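Local coordinates for protein NAD-dependent epimerase/dehydratase (Methanobrevibacter ruminantium, PDB 6DNT) that probably interconverts UDP-N-acetylglucosamine and its 4-epimer using bound NAD, and is captured here with UDP-N-acetylmuramic acid, at residues Glu97-His108 with Ala139-Phe150. Sequence-based numbering, arbitrary orientation.
Sequences EKILKDKDYVFH and ACKNNNIKKVIF
Asn-143, the first residue to leave helix 122-142, spends its amide on both sides of the contact. Its ND2 donates to Glu-97 O at 3.0 Å, in the carbonyl plane and on a lone pair, and also to Ala-139 O, which the Asn-143 backbone N reaches from the opposite face; this double grip fixes the amide's rotation. From the preceding residue, Asn-142 ND2 meets Glu-97 OE2 at 3.0 Å on the syn side, the amide turned 41° from the carboxylate. In the Glu-97 conformer described, one of two, a bend at chi2 (-70°) swings this carboxylate back over Ala-139. Next to these polar links, Leu-100 CD2 packs on Cys-140 SG (3.7 Å), and Ile-145 reaches CD1 in among the carbonyls of the Leu-100 to Lys-103 type II turn while its CG2 touches Val-106 CG2. Lys-146 lies alongside Asp-104, its NZ taking the anti lone pair of OD1 at 2.9 Å and its backbone N donating to Asp-104 O; Asp-104 OD2 accepts from Asn-38 N. A water joins Lys-103 O, Asn-144 O and Lys-146 NZ.

Strands 105-108 and 147-150 then run parallel, 14° apart, through Val-106 N to Lys-147 O, Ile-149 N to Val-106 O (2.8 Å) and His-108 N to Ile-149 O. On one sheet face Ile-149, in one of two conformers, sets CD1 over the Phe-107 ring, 3.9 Å from its centroid, both side chains touching helix 250-262. On the other, His-108 CD2 comes to the edge of the Phe-150 ring, 3.5 Å from Phe-150 CD1; His-108 is held by Thr-42 and Ser-133, and Phe-150 packs on NAD-binding Lys-181. The Schellman motif at Asn-144 ends helix 122-142 and turns the chain into strand 147-153, completing a beta-alpha-beta crossover of the NAD-binding Rossmann fold.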
loop_
_atom_site.group_PDB
_atom_site.type_symbol
_atom_site.label_atom_id
_atom_site.label_comp_id
_atom_site.label_asym_id
_atom_site.label_seq_id
_atom_site.Cartn_x
_atom_site.Cartn_y
_atom_site.Cartn_z
ATOM N N GLU A 97 20.768 -8.327 3.982
ATOM C CA GLU A 97 21.821 -7.312 3.907
ATOM C C GLU A 97 23.124 -7.964 3.429
ATOM O O GLU A 97 23.790 -7.431 2.541
ATOM C CB GLU A 97 22.042 -6.599 5.247
ATOM C CG GLU A 97 20.819 -5.915 5.864
ATOM C CD GLU A 97 20.317 -4.666 5.145
ATOM O OE1 GLU A 97 19.127 -4.321 5.366
ATOM O OE2 GLU A 97 21.089 -4.011 4.405
ATOM N N LYS A 98 23.441 -9.139 3.977
ATOM C CA LYS A 98 24.643 -9.905 3.578
ATOM C C LYS A 98 24.518 -10.564 2.201
ATOM O O LYS A 98 25.415 -10.457 1.370
ATOM C CB LYS A 98 24.927 -10.969 4.643
ATOM C CG LYS A 98 26.221 -11.749 4.479
ATOM C CD LYS A 98 26.272 -12.904 5.476
ATOM C CE LYS A 98 27.526 -13.738 5.306
ATOM N NZ LYS A 98 28.739 -13.001 5.748
ATOM N N ILE A 99 23.394 -11.224 1.943
ATOM C CA ILE A 99 23.193 -11.939 0.677
ATOM C C ILE A 99 23.250 -10.996 -0.529
ATOM O O ILE A 99 23.800 -11.344 -1.568
ATOM C CB ILE A 99 21.868 -12.745 0.683
ATOM C CG1 ILE A 99 21.894 -13.833 1.767
ATOM C CG2 ILE A 99 21.584 -13.386 -0.681
ATOM C CD1 ILE A 99 20.519 -14.285 2.213
ATOM N N LEU A 100 22.728 -9.780 -0.377
ATOM C CA LEU A 100 22.693 -8.846 -1.496
ATOM C C LEU A 100 23.992 -8.056 -1.723
ATOM O O LEU A 100 24.064 -7.290 -2.686
ATOM C CB LEU A 100 21.491 -7.898 -1.383
ATOM C CG LEU A 100 20.183 -8.416 -1.993
ATOM C CD1 LEU A 100 19.760 -9.769 -1.441
ATOM C CD2 LEU A 100 19.110 -7.369 -1.747
ATOM N N LYS A 101 25.015 -8.245 -0.882
ATOM C CA LYS A 101 26.310 -7.568 -1.094
ATOM C C LYS A 101 26.886 -7.997 -2.436
ATOM O O LYS A 101 26.930 -9.183 -2.740
ATOM C CB LYS A 101 27.308 -7.897 0.026
ATOM C CG LYS A 101 28.616 -7.107 -0.051
ATOM C CD LYS A 101 29.618 -7.540 1.020
ATOM C CE LYS A 101 30.714 -8.446 0.476
ATOM N NZ LYS A 101 31.652 -8.871 1.554
ATOM N N ASP A 102 27.277 -7.025 -3.251
ATOM C CA ASP A 102 27.897 -7.276 -4.561
ATOM C C ASP A 102 27.000 -7.998 -5.585
ATOM O O ASP A 102 27.494 -8.543 -6.577
ATOM C CB ASP A 102 29.243 -8.018 -4.402
ATOM C CG ASP A 102 30.251 -7.244 -3.544
ATOM O OD1 ASP A 102 30.365 -6.006 -3.699
ATOM O OD2 ASP A 102 30.935 -7.887 -2.721
ATOM N N LYS A 103 25.687 -7.982 -5.372
ATOM C CA LYS A 103 24.757 -8.459 -6.392
ATOM C C LYS A 103 24.396 -7.304 -7.318
ATOM O O LYS A 103 24.405 -6.156 -6.900
ATOM C CB LYS A 103 23.510 -9.047 -5.738
ATOM C CG LYS A 103 23.796 -10.222 -4.829
ATOM C CD LYS A 103 24.297 -11.449 -5.589
ATOM C CE LYS A 103 24.301 -12.685 -4.696
ATOM N NZ LYS A 103 25.344 -12.615 -3.635
ATOM N N ASP A 104 24.081 -7.613 -8.569
ATOM C CA ASP A 104 23.723 -6.612 -9.578
ATOM C C ASP A 104 22.216 -6.332 -9.617
ATOM O O ASP A 104 21.789 -5.181 -9.567
ATOM C CB ASP A 104 24.171 -7.073 -10.958
ATOM C CG ASP A 104 25.682 -7.227 -11.062
ATOM O OD1 ASP A 104 26.392 -6.215 -10.901
ATOM O OD2 ASP A 104 26.156 -8.358 -11.272
ATOM N N TYR A 105 21.418 -7.393 -9.731
ATOM C CA TYR A 105 19.968 -7.273 -9.904
ATOM C C TYR A 105 19.247 -8.212 -8.957
ATOM O O TYR A 105 19.780 -9.266 -8.602
ATOM C CB TYR A 105 19.557 -7.635 -11.327
ATOM C CG TYR A 105 20.216 -6.809 -12.387
ATOM C CD1 TYR A 105 20.000 -5.439 -12.458
ATOM C CD2 TYR A 105 21.062 -7.394 -13.331
ATOM C CE1 TYR A 105 20.605 -4.668 -13.437
ATOM C CE2 TYR A 105 21.677 -6.628 -14.310
ATOM C CZ TYR A 105 21.449 -5.267 -14.351
ATOM O OH TYR A 105 22.058 -4.510 -15.321
ATOM N N VAL A 106 18.043 -7.811 -8.553
ATOM C CA VAL A 106 17.182 -8.613 -7.708
ATOM C C VAL A 106 15.822 -8.752 -8.382
ATOM O O VAL A 106 15.172 -7.765 -8.693
ATOM C CB VAL A 106 17.007 -7.986 -6.312
ATOM C CG1 VAL A 106 16.013 -8.779 -5.478
ATOM C CG2 VAL A 106 18.361 -7.893 -5.612
ATOM N N PHE A 107 15.423 -9.997 -8.616
ATOM C CA PHE A 107 14.107 -10.319 -9.185
ATOM C C PHE A 107 13.279 -10.830 -8.025
ATOM O O PHE A 107 13.606 -11.875 -7.447
ATOM C CB PHE A 107 14.220 -11.380 -10.263
ATOM C CG PHE A 107 15.058 -10.964 -11.430
ATOM C CD1 PHE A 107 16.438 -11.190 -11.411
ATOM C CD2 PHE A 107 14.495 -10.342 -12.537
ATOM C CE1 PHE A 107 17.232 -10.810 -12.481
ATOM C CE2 PHE A 107 15.293 -9.962 -13.608
ATOM C CZ PHE A 107 16.657 -10.182 -13.565
ATOM N N HIS A 108 12.240 -10.090 -7.643
ATOM C CA HIS A 108 11.473 -10.448 -6.469
ATOM C C HIS A 108 10.151 -11.101 -6.870
ATOM O O HIS A 108 9.178 -10.414 -7.173
ATOM C CB HIS A 108 11.248 -9.227 -5.576
ATOM C CG HIS A 108 10.459 -9.512 -4.349
ATOM N ND1 HIS A 108 10.569 -10.687 -3.642
ATOM C CD2 HIS A 108 9.557 -8.754 -3.678
ATOM C CE1 HIS A 108 9.756 -10.653 -2.608
ATOM N NE2 HIS A 108 9.134 -9.488 -2.604
ATOM N N ALA A 139 17.391 -3.955 2.092
ATOM C CA ALA A 139 18.675 -4.547 1.726
ATOM C C ALA A 139 19.115 -4.163 0.310
ATOM O O ALA A 139 20.311 -4.036 0.069
ATOM C CB ALA A 139 18.628 -6.055 1.883
ATOM N N CYS A 140 18.175 -3.986 -0.629
ATOM C CA CYS A 140 18.518 -3.540 -1.981
ATOM C C CYS A 140 19.146 -2.150 -1.954
ATOM O O CYS A 140 20.217 -1.938 -2.542
ATOM C CB CYS A 140 17.305 -3.504 -2.908
ATOM S SG CYS A 140 16.672 -5.130 -3.397
ATOM N N LYS A 141 18.487 -1.208 -1.280
ATOM C CA LYS A 141 18.992 0.165 -1.285
ATOM C C LYS A 141 20.282 0.281 -0.473
ATOM O O LYS A 141 21.185 1.028 -0.873
ATOM C CB LYS A 141 17.915 1.202 -0.902
ATOM C CG LYS A 141 17.389 1.173 0.520
ATOM C CD LYS A 141 18.220 2.010 1.475
ATOM C CE LYS A 141 17.579 2.063 2.856
ATOM N NZ LYS A 141 18.440 2.763 3.848
ATOM N N ASN A 142 20.409 -0.486 0.600
ATOM C CA ASN A 142 21.648 -0.463 1.397
ATOM C C ASN A 142 22.830 -1.037 0.636
ATOM O O ASN A 142 23.964 -0.634 0.881
ATOM C CB ASN A 142 21.497 -1.204 2.717
ATOM C CG ASN A 142 20.637 -0.458 3.720
ATOM O OD1 ASN A 142 20.504 0.766 3.674
ATOM N ND2 ASN A 142 20.076 -1.194 4.644
ATOM N N ASN A 143 22.569 -1.953 -0.293
ATOM C CA ASN A 143 23.632 -2.542 -1.107
ATOM C C ASN A 143 23.819 -1.916 -2.487
ATOM O O ASN A 143 24.596 -2.441 -3.273
ATOM C CB ASN A 143 23.413 -4.054 -1.228
ATOM C CG ASN A 143 23.735 -4.777 0.046
ATOM O OD1 ASN A 143 24.897 -4.911 0.435
ATOM N ND2 ASN A 143 22.705 -5.293 0.696
ATOM N N ASN A 144 23.097 -0.833 -2.787
ATOM C CA ASN A 144 23.195 -0.136 -4.072
ATOM C C ASN A 144 22.957 -1.072 -5.263
ATOM O O ASN A 144 23.646 -1.010 -6.288
ATOM C CB ASN A 144 24.549 0.586 -4.176
ATOM C CG ASN A 144 24.820 1.461 -2.970
ATOM O OD1 ASN A 144 24.183 2.490 -2.800
ATOM N ND2 ASN A 144 25.748 1.036 -2.111
ATOM N N ILE A 145 21.955 -1.939 -5.105
ATOM C CA ILE A 145 21.500 -2.839 -6.169
ATOM C C ILE A 145 21.104 -1.985 -7.376
ATOM O O ILE A 145 20.435 -0.959 -7.215
ATOM C CB ILE A 145 20.294 -3.676 -5.647
ATOM C CG1 ILE A 145 20.774 -4.710 -4.610
ATOM C CG2 ILE A 145 19.502 -4.348 -6.772
ATOM C CD1 ILE A 145 21.782 -5.722 -5.098
ATOM N N LYS A 146 21.549 -2.381 -8.569
ATOM C CA LYS A 146 21.304 -1.580 -9.777
ATOM C C LYS A 146 19.831 -1.521 -10.118
ATOM O O LYS A 146 19.338 -0.482 -10.545
ATOM C CB LYS A 146 22.087 -2.106 -10.982
ATOM C CG LYS A 146 23.578 -1.850 -10.875
ATOM C CD LYS A 146 24.348 -2.580 -11.976
ATOM C CE LYS A 146 25.843 -2.622 -11.678
ATOM N NZ LYS A 146 26.171 -3.380 -10.434
ATOM N N LYS A 147 19.119 -2.633 -9.936
ATOM C CA LYS A 147 17.686 -2.637 -10.220
ATOM C C LYS A 147 16.975 -3.761 -9.485
ATOM O O LYS A 147 17.506 -4.873 -9.382
ATOM C CB LYS A 147 17.446 -2.786 -11.712
ATOM C CG LYS A 147 16.049 -2.380 -12.168
ATOM C CD LYS A 147 16.091 -1.168 -13.059
ATOM C CE LYS A 147 14.772 -0.953 -13.747
ATOM N NZ LYS A 147 14.961 -0.606 -15.181
ATOM N N VAL A 148 15.742 -3.480 -9.057
ATOM C CA VAL A 148 14.819 -4.472 -8.509
ATOM C C VAL A 148 13.719 -4.708 -9.547
ATOM O O VAL A 148 13.175 -3.735 -10.067
ATOM C CB VAL A 148 14.161 -3.938 -7.225
ATOM C CG1 VAL A 148 13.046 -4.872 -6.762
ATOM C CG2 VAL A 148 15.203 -3.717 -6.131
ATOM N N ILE A 149 13.386 -5.964 -9.863
ATOM C CA ILE A 149 12.316 -6.240 -10.806
ATOM C C ILE A 149 11.281 -6.957 -9.950
ATOM O O ILE A 149 11.543 -8.053 -9.472
ATOM C CB ILE A 149 12.796 -7.073 -12.001
ATOM C CG1 ILE A 149 14.015 -6.409 -12.688
ATOM C CG2 ILE A 149 11.645 -7.229 -12.990
ATOM C CD1 ILE A 149 15.358 -6.708 -12.039
ATOM N N PHE A 150 10.135 -6.311 -9.739
ATOM C CA PHE A 150 9.106 -6.791 -8.810
ATOM C C PHE A 150 7.906 -7.370 -9.561
ATOM O O PHE A 150 7.426 -6.762 -10.499
ATOM C CB PHE A 150 8.618 -5.638 -7.925
ATOM C CG PHE A 150 7.479 -6.014 -7.020
ATOM C CD1 PHE A 150 7.629 -7.013 -6.073
ATOM C CD2 PHE A 150 6.235 -5.398 -7.142
ATOM C CE1 PHE A 150 6.575 -7.388 -5.258
ATOM C CE2 PHE A 150 5.177 -5.772 -6.325
ATOM C CZ PHE A 150 5.341 -6.759 -5.384
HETATM O O HOH W 1 27.188 -4.292 -2.024
HETATM O O HOH W 2 24.551 -3.554 -7.914
HETATM O O HOH W 3 25.372 -5.116 -4.610
#